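Local atomic coordinates of arginine kinase (Anthopleura japonica, PDB entry 4RF6), a protein that catalyses the reversible transfer of a phosphoryl group from ATP to L-arginine, giving phosphoarginine and ADP, with two kinase repeats in a single chain. Residues H106-K116 / R339-Q349. Residues are numbered along the deposited sequence; the frame is centred on the assembly and turned at random.
Sequences HNSDMNPAHVK and RLGLSEVQCVQ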
ATOM      1  N   HIS A 106      -4.736  31.754  18.237  1.00 31.10           N
ATOM      2  CA  HIS A 106      -4.721  30.677  17.251  1.00 30.21           C
ATOM      3  C   HIS A 106      -6.036  30.631  16.469  1.00 32.35           C
ATOM      4  O   HIS A 106      -7.113  30.805  17.046  1.00 33.13           O
ATOM      5  CB  HIS A 106      -4.474  29.337  17.955  1.00 26.81           C
ATOM      6  CG  HIS A 106      -4.583  28.142  17.056  1.00 26.96           C
ATOM      7  ND1 HIS A 106      -3.513  27.646  16.339  1.00 28.80           N
ATOM      8  CD2 HIS A 106      -5.631  27.333  16.771  1.00 26.73           C
ATOM      9  CE1 HIS A 106      -3.900  26.588  15.648  1.00 26.66           C
ATOM     10  NE2 HIS A 106      -5.183  26.379  15.890  1.00 26.58           N
ATOM     11  N   ASN A 107      -5.956  30.408  15.160  1.00 32.54           N
ATOM     12  CA  ASN A 107      -7.167  30.234  14.367  1.00 33.10           C
ATOM     13  C   ASN A 107      -7.310  28.821  13.806  1.00 32.16           C
ATOM     14  O   ASN A 107      -6.400  28.306  13.158  1.00 33.92           O
ATOM     15  CB  ASN A 107      -7.243  31.274  13.245  1.00 37.48           C
ATOM     16  CG  ASN A 107      -7.369  32.689  13.773  1.00 41.24           C
ATOM     17  OD1 ASN A 107      -8.451  33.121  14.170  1.00 40.15           O
ATOM     18  ND2 ASN A 107      -6.258  33.416  13.789  1.00 44.56           N
ATOM     19  N   SER A 108      -8.455  28.200  14.076  1.00 30.63           N
ATOM     20  CA  SER A 108      -8.763  26.871  13.561  1.00 28.93           C
ATOM     21  C   SER A 108      -9.471  26.993  12.219  1.00 30.13           C
ATOM     22  O   SER A 108     -10.158  27.982  11.972  1.00 32.18           O
ATOM     23  CB  SER A 108      -9.660  26.128  14.542  1.00 25.26           C
ATOM     24  OG  SER A 108      -9.072  26.069  15.823  1.00 26.85           O
ATOM     25  N   ASP A 109      -9.305  25.989  11.360  1.00 28.55           N
ATOM     26  CA  ASP A 109      -9.990  25.961  10.072  1.00 29.21           C
ATOM     27  C   ASP A 109     -10.061  24.529   9.560  1.00 28.71           C
ATOM     28  O   ASP A 109      -9.072  23.975   9.070  1.00 29.95           O
ATOM     29  CB  ASP A 109      -9.303  26.883   9.053  1.00 29.73           C
ATOM     30  CG  ASP A 109     -10.052  26.964   7.728  1.00 29.50           C
ATOM     31  OD1 ASP A 109     -11.147  26.367   7.613  1.00 30.65           O
ATOM     32  OD2 ASP A 109      -9.539  27.635   6.804  1.00 27.02           O
ATOM     33  N   MET A 110     -11.249  23.946   9.681  1.00 26.87           N
ATOM     34  CA  MET A 110     -11.493  22.577   9.256  1.00 28.93           C
ATOM     35  C   MET A 110     -12.428  22.528   8.049  1.00 30.44           C
ATOM     36  O   MET A 110     -13.233  21.603   7.917  1.00 29.00           O
ATOM     37  CB  MET A 110     -12.068  21.756  10.412  1.00 30.16           C
ATOM     38  CG  MET A 110     -11.038  21.351  11.455  1.00 33.58           C
ATOM     39  SD  MET A 110      -9.846  20.155  10.825  1.00 30.62           S
ATOM     40  CE  MET A 110     -10.878  18.698  10.731  1.00 38.03           C
ATOM     41  N   ASN A 111     -12.322  23.526   7.175  1.00 28.92           N
ATOM     42  CA  ASN A 111     -13.054  23.522   5.912  1.00 32.61           C
ATOM     43  C   ASN A 111     -12.143  23.069   4.778  1.00 30.93           C
ATOM     44  O   ASN A 111     -11.325  23.848   4.284  1.00 28.26           O
ATOM     45  CB  ASN A 111     -13.631  24.909   5.601  1.00 33.83           C
ATOM     46  CG  ASN A 111     -14.615  24.889   4.443  1.00 33.07           C
ATOM     47  OD1 ASN A 111     -14.552  24.023   3.567  1.00 31.39           O
ATOM     48  ND2 ASN A 111     -15.532  25.847   4.432  1.00 34.33           N
ATOM     49  N   PRO A 112     -12.300  21.806   4.349  1.00 30.29           N
ATOM     50  CA  PRO A 112     -11.449  21.191   3.324  1.00 31.89           C
ATOM     51  C   PRO A 112     -11.522  21.908   1.982  1.00 34.41           C
ATOM     52  O   PRO A 112     -10.610  21.761   1.174  1.00 37.17           O
ATOM     53  CB  PRO A 112     -12.031  19.778   3.192  1.00 31.58           C
ATOM     54  CG  PRO A 112     -13.441  19.903   3.647  1.00 30.23           C
ATOM     55  CD  PRO A 112     -13.394  20.909   4.760  1.00 30.91           C
ATOM     56  N   ALA A 113     -12.588  22.667   1.745  1.00 35.92           N
ATOM     57  CA  ALA A 113     -12.734  23.419   0.498  1.00 35.46           C
ATOM     58  C   ALA A 113     -11.746  24.587   0.416  1.00 34.61           C
ATOM     59  O   ALA A 113     -11.547  25.170  -0.652  1.00 32.91           O
ATOM     60  CB  ALA A 113     -14.162  23.915   0.340  1.00 34.86           C
ATOM     61  N   HIS A 114     -11.147  24.940   1.551  1.00 33.40           N
ATOM     62  CA  HIS A 114     -10.148  26.006   1.590  1.00 34.63           C
ATOM     63  C   HIS A 114      -8.781  25.493   1.140  1.00 33.35           C
ATOM     64  O   HIS A 114      -7.844  26.272   0.926  1.00 30.83           O
ATOM     65  CB  HIS A 114     -10.052  26.606   2.996  1.00 35.63           C
ATOM     66  CG  HIS A 114     -11.250  27.409   3.395  1.00 37.01           C
ATOM     67  ND1 HIS A 114     -11.343  28.054   4.609  1.00 37.48           N
ATOM     68  CD2 HIS A 114     -12.403  27.677   2.735  1.00 37.78           C
ATOM     69  CE1 HIS A 114     -12.505  28.679   4.685  1.00 39.68           C
ATOM     70  NE2 HIS A 114     -13.165  28.467   3.561  1.00 39.85           N
ATOM     71  N   VAL A 115      -8.678  24.174   1.001  1.00 31.96           N
ATOM     72  CA  VAL A 115      -7.449  23.543   0.533  1.00 29.66           C
ATOM     73  C   VAL A 115      -7.494  23.346  -0.980  1.00 28.09           C
ATOM     74  O   VAL A 115      -8.482  22.853  -1.523  1.00 30.39           O
ATOM     75  CB  VAL A 115      -7.198  22.192   1.249  1.00 27.29           C
ATOM     76  CG1 VAL A 115      -6.138  21.375   0.520  1.00 26.96           C
ATOM     77  CG2 VAL A 115      -6.797  22.428   2.705  1.00 25.61           C
ATOM     78  N   LYS A 116      -6.425  23.748  -1.656  1.00 28.98           N
ATOM     79  CA  LYS A 116      -6.328  23.564  -3.098  1.00 32.08           C
ATOM     80  C   LYS A 116      -5.247  22.526  -3.362  1.00 28.64           C
ATOM     81  O   LYS A 116      -4.054  22.839  -3.345  1.00 28.35           O
ATOM     82  CB  LYS A 116      -5.986  24.889  -3.782  1.00 35.97           C
ATOM     83  CG  LYS A 116      -6.898  26.048  -3.378  1.00 42.73           C
ATOM     84  CD  LYS A 116      -8.368  25.697  -3.601  1.00 48.46           C
ATOM     85  CE  LYS A 116      -9.283  26.915  -3.463  1.00 50.42           C
ATOM     86  NZ  LYS A 116      -9.571  27.276  -2.044  1.00 49.05           N
ATOM     87  N   ARG A 339       1.855  23.291  15.092  1.00 29.69           N
ATOM     88  CA  ARG A 339       0.449  23.039  15.405  1.00 28.14           C
ATOM     89  C   ARG A 339      -0.245  24.272  15.983  1.00 27.00           C
ATOM     90  O   ARG A 339      -1.476  24.380  15.957  1.00 25.10           O
ATOM     91  CB  ARG A 339       0.319  21.896  16.412  1.00 27.02           C
ATOM     92  CG  ARG A 339       0.795  20.554  15.911  1.00 27.20           C
ATOM     93  CD  ARG A 339       0.512  19.459  16.927  1.00 29.20           C
ATOM     94  NE  ARG A 339       0.896  18.154  16.408  1.00 36.79           N
ATOM     95  CZ  ARG A 339       2.017  17.520  16.733  1.00 40.97           C
ATOM     96  NH1 ARG A 339       2.861  18.066  17.600  1.00 37.97           N
ATOM     97  NH2 ARG A 339       2.286  16.334  16.199  1.00 43.54           N
ATOM     98  N   LEU A 340       0.545  25.184  16.535  1.00 25.76           N
ATOM     99  CA  LEU A 340       0.007  26.425  17.082  1.00 24.56           C
ATOM    100  C   LEU A 340       0.404  27.597  16.202  1.00 26.16           C
ATOM    101  O   LEU A 340       1.591  27.795  15.916  1.00 26.33           O
ATOM    102  CB  LEU A 340       0.503  26.658  18.512  1.00 25.64           C
ATOM    103  CG  LEU A 340      -0.333  26.041  19.634  1.00 26.75           C
ATOM    104  CD1 LEU A 340       0.386  26.133  20.979  1.00 23.97           C
ATOM    105  CD2 LEU A 340      -1.688  26.723  19.703  1.00 26.98           C
ATOM    106  N   GLY A 341      -0.586  28.368  15.759  1.00 25.61           N
ATOM    107  CA  GLY A 341      -0.310  29.566  14.984  1.00 29.40           C
ATOM    108  C   GLY A 341      -0.605  29.387  13.509  1.00 31.88           C
ATOM    109  O   GLY A 341      -0.405  30.308  12.715  1.00 31.16           O
ATOM    110  N   LEU A 342      -1.064  28.194  13.140  1.00 29.63           N
ATOM    111  CA  LEU A 342      -1.514  27.938  11.775  1.00 26.83           C
ATOM    112  C   LEU A 342      -2.734  27.037  11.827  1.00 27.61           C
ATOM    113  O   LEU A 342      -2.870  26.224  12.742  1.00 26.44           O
ATOM    114  CB  LEU A 342      -0.406  27.315  10.920  1.00 29.90           C
ATOM    115  CG  LEU A 342      -0.158  25.806  10.998  1.00 31.30           C
ATOM    116  CD1 LEU A 342       0.838  25.382   9.929  1.00 30.81           C
ATOM    117  CD2 LEU A 342       0.340  25.398  12.374  1.00 30.42           C
ATOM    118  N   SER A 343      -3.635  27.192  10.867  1.00 28.02           N
ATOM    119  CA  SER A 343      -4.863  26.411  10.875  1.00 27.55           C
ATOM    120  C   SER A 343      -4.605  25.007  10.341  1.00 24.79           C
ATOM    121  O   SER A 343      -3.541  24.736   9.777  1.00 26.23           O
ATOM    122  CB  SER A 343      -5.936  27.097  10.032  1.00 29.95           C
ATOM    123  OG  SER A 343      -5.582  27.093   8.661  1.00 31.69           O
ATOM    124  N   GLU A 344      -5.575  24.116  10.528  1.00 23.61           N
ATOM    125  CA  GLU A 344      -5.495  22.773   9.963  1.00 25.04           C
ATOM    126  C   GLU A 344      -5.384  22.870   8.447  1.00 27.44           C
ATOM    127  O   GLU A 344      -4.608  22.145   7.818  1.00 26.25           O
ATOM    128  CB  GLU A 344      -6.726  21.955  10.346  1.00 23.16           C
ATOM    129  CG  GLU A 344      -6.822  21.607  11.826  1.00 25.66           C
ATOM    130  CD  GLU A 344      -7.399  22.732  12.660  1.00 27.56           C
ATOM    131  OE1 GLU A 344      -7.604  23.838  12.110  1.00 27.64           O
ATOM    132  OE2 GLU A 344      -7.646  22.505  13.865  1.00 25.06           O
ATOM    133  N   VAL A 345      -6.163  23.779   7.867  1.00 28.38           N
ATOM    134  CA  VAL A 345      -6.112  24.046   6.429  1.00 26.72           C
ATOM    135  C   VAL A 345      -4.713  24.477   5.996  1.00 25.24           C
ATOM    136  O   VAL A 345      -4.187  23.993   4.990  1.00 26.67           O
ATOM    137  CB  VAL A 345      -7.143  25.119   6.021  1.00 27.24           C
ATOM    138  CG1 VAL A 345      -6.761  25.780   4.694  1.00 27.29           C
ATOM    139  CG2 VAL A 345      -8.531  24.508   5.930  1.00 26.39           C
ATOM    140  N   GLN A 346      -4.116  25.388   6.759  1.00 28.00           N
ATOM    141  CA  GLN A 346      -2.783  25.897   6.447  1.00 29.77           C
ATOM    142  C   GLN A 346      -1.712  24.815   6.564  1.00 28.82           C
ATOM    143  O   GLN A 346      -0.784  24.749   5.752  1.00 25.46           O
ATOM    144  CB  GLN A 346      -2.437  27.084   7.345  1.00 32.74           C
ATOM    145  CG  GLN A 346      -3.107  28.386   6.933  1.00 37.25           C
ATOM    146  CD  GLN A 346      -2.801  29.534   7.880  1.00 39.53           C
ATOM    147  OE1 GLN A 346      -2.740  29.353   9.098  1.00 39.91           O
ATOM    148  NE2 GLN A 346      -2.606  30.724   7.322  1.00 40.38           N
ATOM    149  N   CYS A 347      -1.845  23.968   7.579  1.00 29.61           N
ATOM    150  CA  CYS A 347      -0.929  22.848   7.756  1.00 30.55           C
ATOM    151  C   CYS A 347      -0.950  21.929   6.532  1.00 26.12           C
ATOM    152  O   CYS A 347       0.101  21.568   5.994  1.00 26.68           O
ATOM    153  CB  CYS A 347      -1.280  22.063   9.026  1.00 32.89           C
ATOM    154  SG  CYS A 347      -0.182  20.662   9.343  1.00 30.30           S
ATOM    155  N   VAL A 348      -2.151  21.563   6.091  1.00 23.47           N
ATOM    156  CA  VAL A 348      -2.314  20.708   4.914  1.00 24.13           C
ATOM    157  C   VAL A 348      -1.773  21.365   3.640  1.00 25.45           C
ATOM    158  O   VAL A 348      -1.129  20.708   2.814  1.00 26.15           O
ATOM    159  CB  VAL A 348      -3.792  20.304   4.716  1.00 20.18           C
ATOM    160  CG1 VAL A 348      -3.974  19.545   3.425  1.00 20.59           C
ATOM    161  CG2 VAL A 348      -4.288  19.466   5.900  1.00 21.70           C
ATOM    162  N   GLN A 349      -2.031  22.659   3.478  1.00 25.62           N
ATOM    163  CA  GLN A 349      -1.584  23.358   2.276  1.00 27.15           C
ATOM    164  C   GLN A 349      -0.060  23.448   2.237  1.00 28.63           C
ATOM    165  O   GLN A 349       0.552  23.254   1.181  1.00 31.06           O
ATOM    166  CB  GLN A 349      -2.200  24.756   2.190  1.00 29.47           C
ATOM    167  CG  GLN A 349      -2.177  25.360   0.782  1.00 30.20           C
ATOM    168  CD  GLN A 349      -3.070  24.605  -0.193  1.00 30.25           C
ATOM    169  OE1 GLN A 349      -4.296  24.679  -0.115  1.00 31.88           O
ATOM    170  NE2 GLN A 349      -2.459  23.863  -1.107  1.00 32.68           N
TER
HETATM  171  O   HOH W   1      -7.252  24.334  15.414  1.00 21.28           O
HETATM  172  O   HOH W   2      -7.183  28.785   7.151  1.00 19.85           O
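Val-345, on the first turn of helix 344-370, is wrapped by the loop 106-116. Its CG2 lies 3.4 Å from Asp-109 OD2 and 3.3 Å from Asn-111 O, while CG1 packs against Val-115 CG2. The Asp-109 carboxylate is held at both oxygens: OD2 receives His-114 ND1 on its syn lone pair, in the plane of the imidazole, and OD1 closes an Asx turn with Asn-111 N. The buried Glu-344 accepts the backbone N-H of Asp-109 in an almost straight bond (N to OE1 2.8 Å). A bend at chi2 (82°) folds the glutamate chain back, and Met-110 SD crosses it 3.5 Å from CG. The other oxygen, OE2, forms a salt bridge with Arg-136. At its far edge the His-106 ring accepts Gly-341 N in plane (N to ND1 3.1 Å, 178° at the hydrogen), which fixes the ring's rotation.

The solvent side is formed by the exposed His-114 and Lys-116, where contact narrows to His-114 CB on Val-345 and a two-bond pairing of the Gln-349 amide with one backbone residue, OE1 accepting Lys-116 N at 2.8 Å and NE2 reaching Lys-116 O from above the carbonyl plane. Back in the packed part, Ser-343 sets its CB 3.5 Å from Asp-109 CB and, with Gln-346, forms a capping box, the N-terminal cap of the long helix that packs on the antiparallel sheet of the phosphagen kinase catalytic domain.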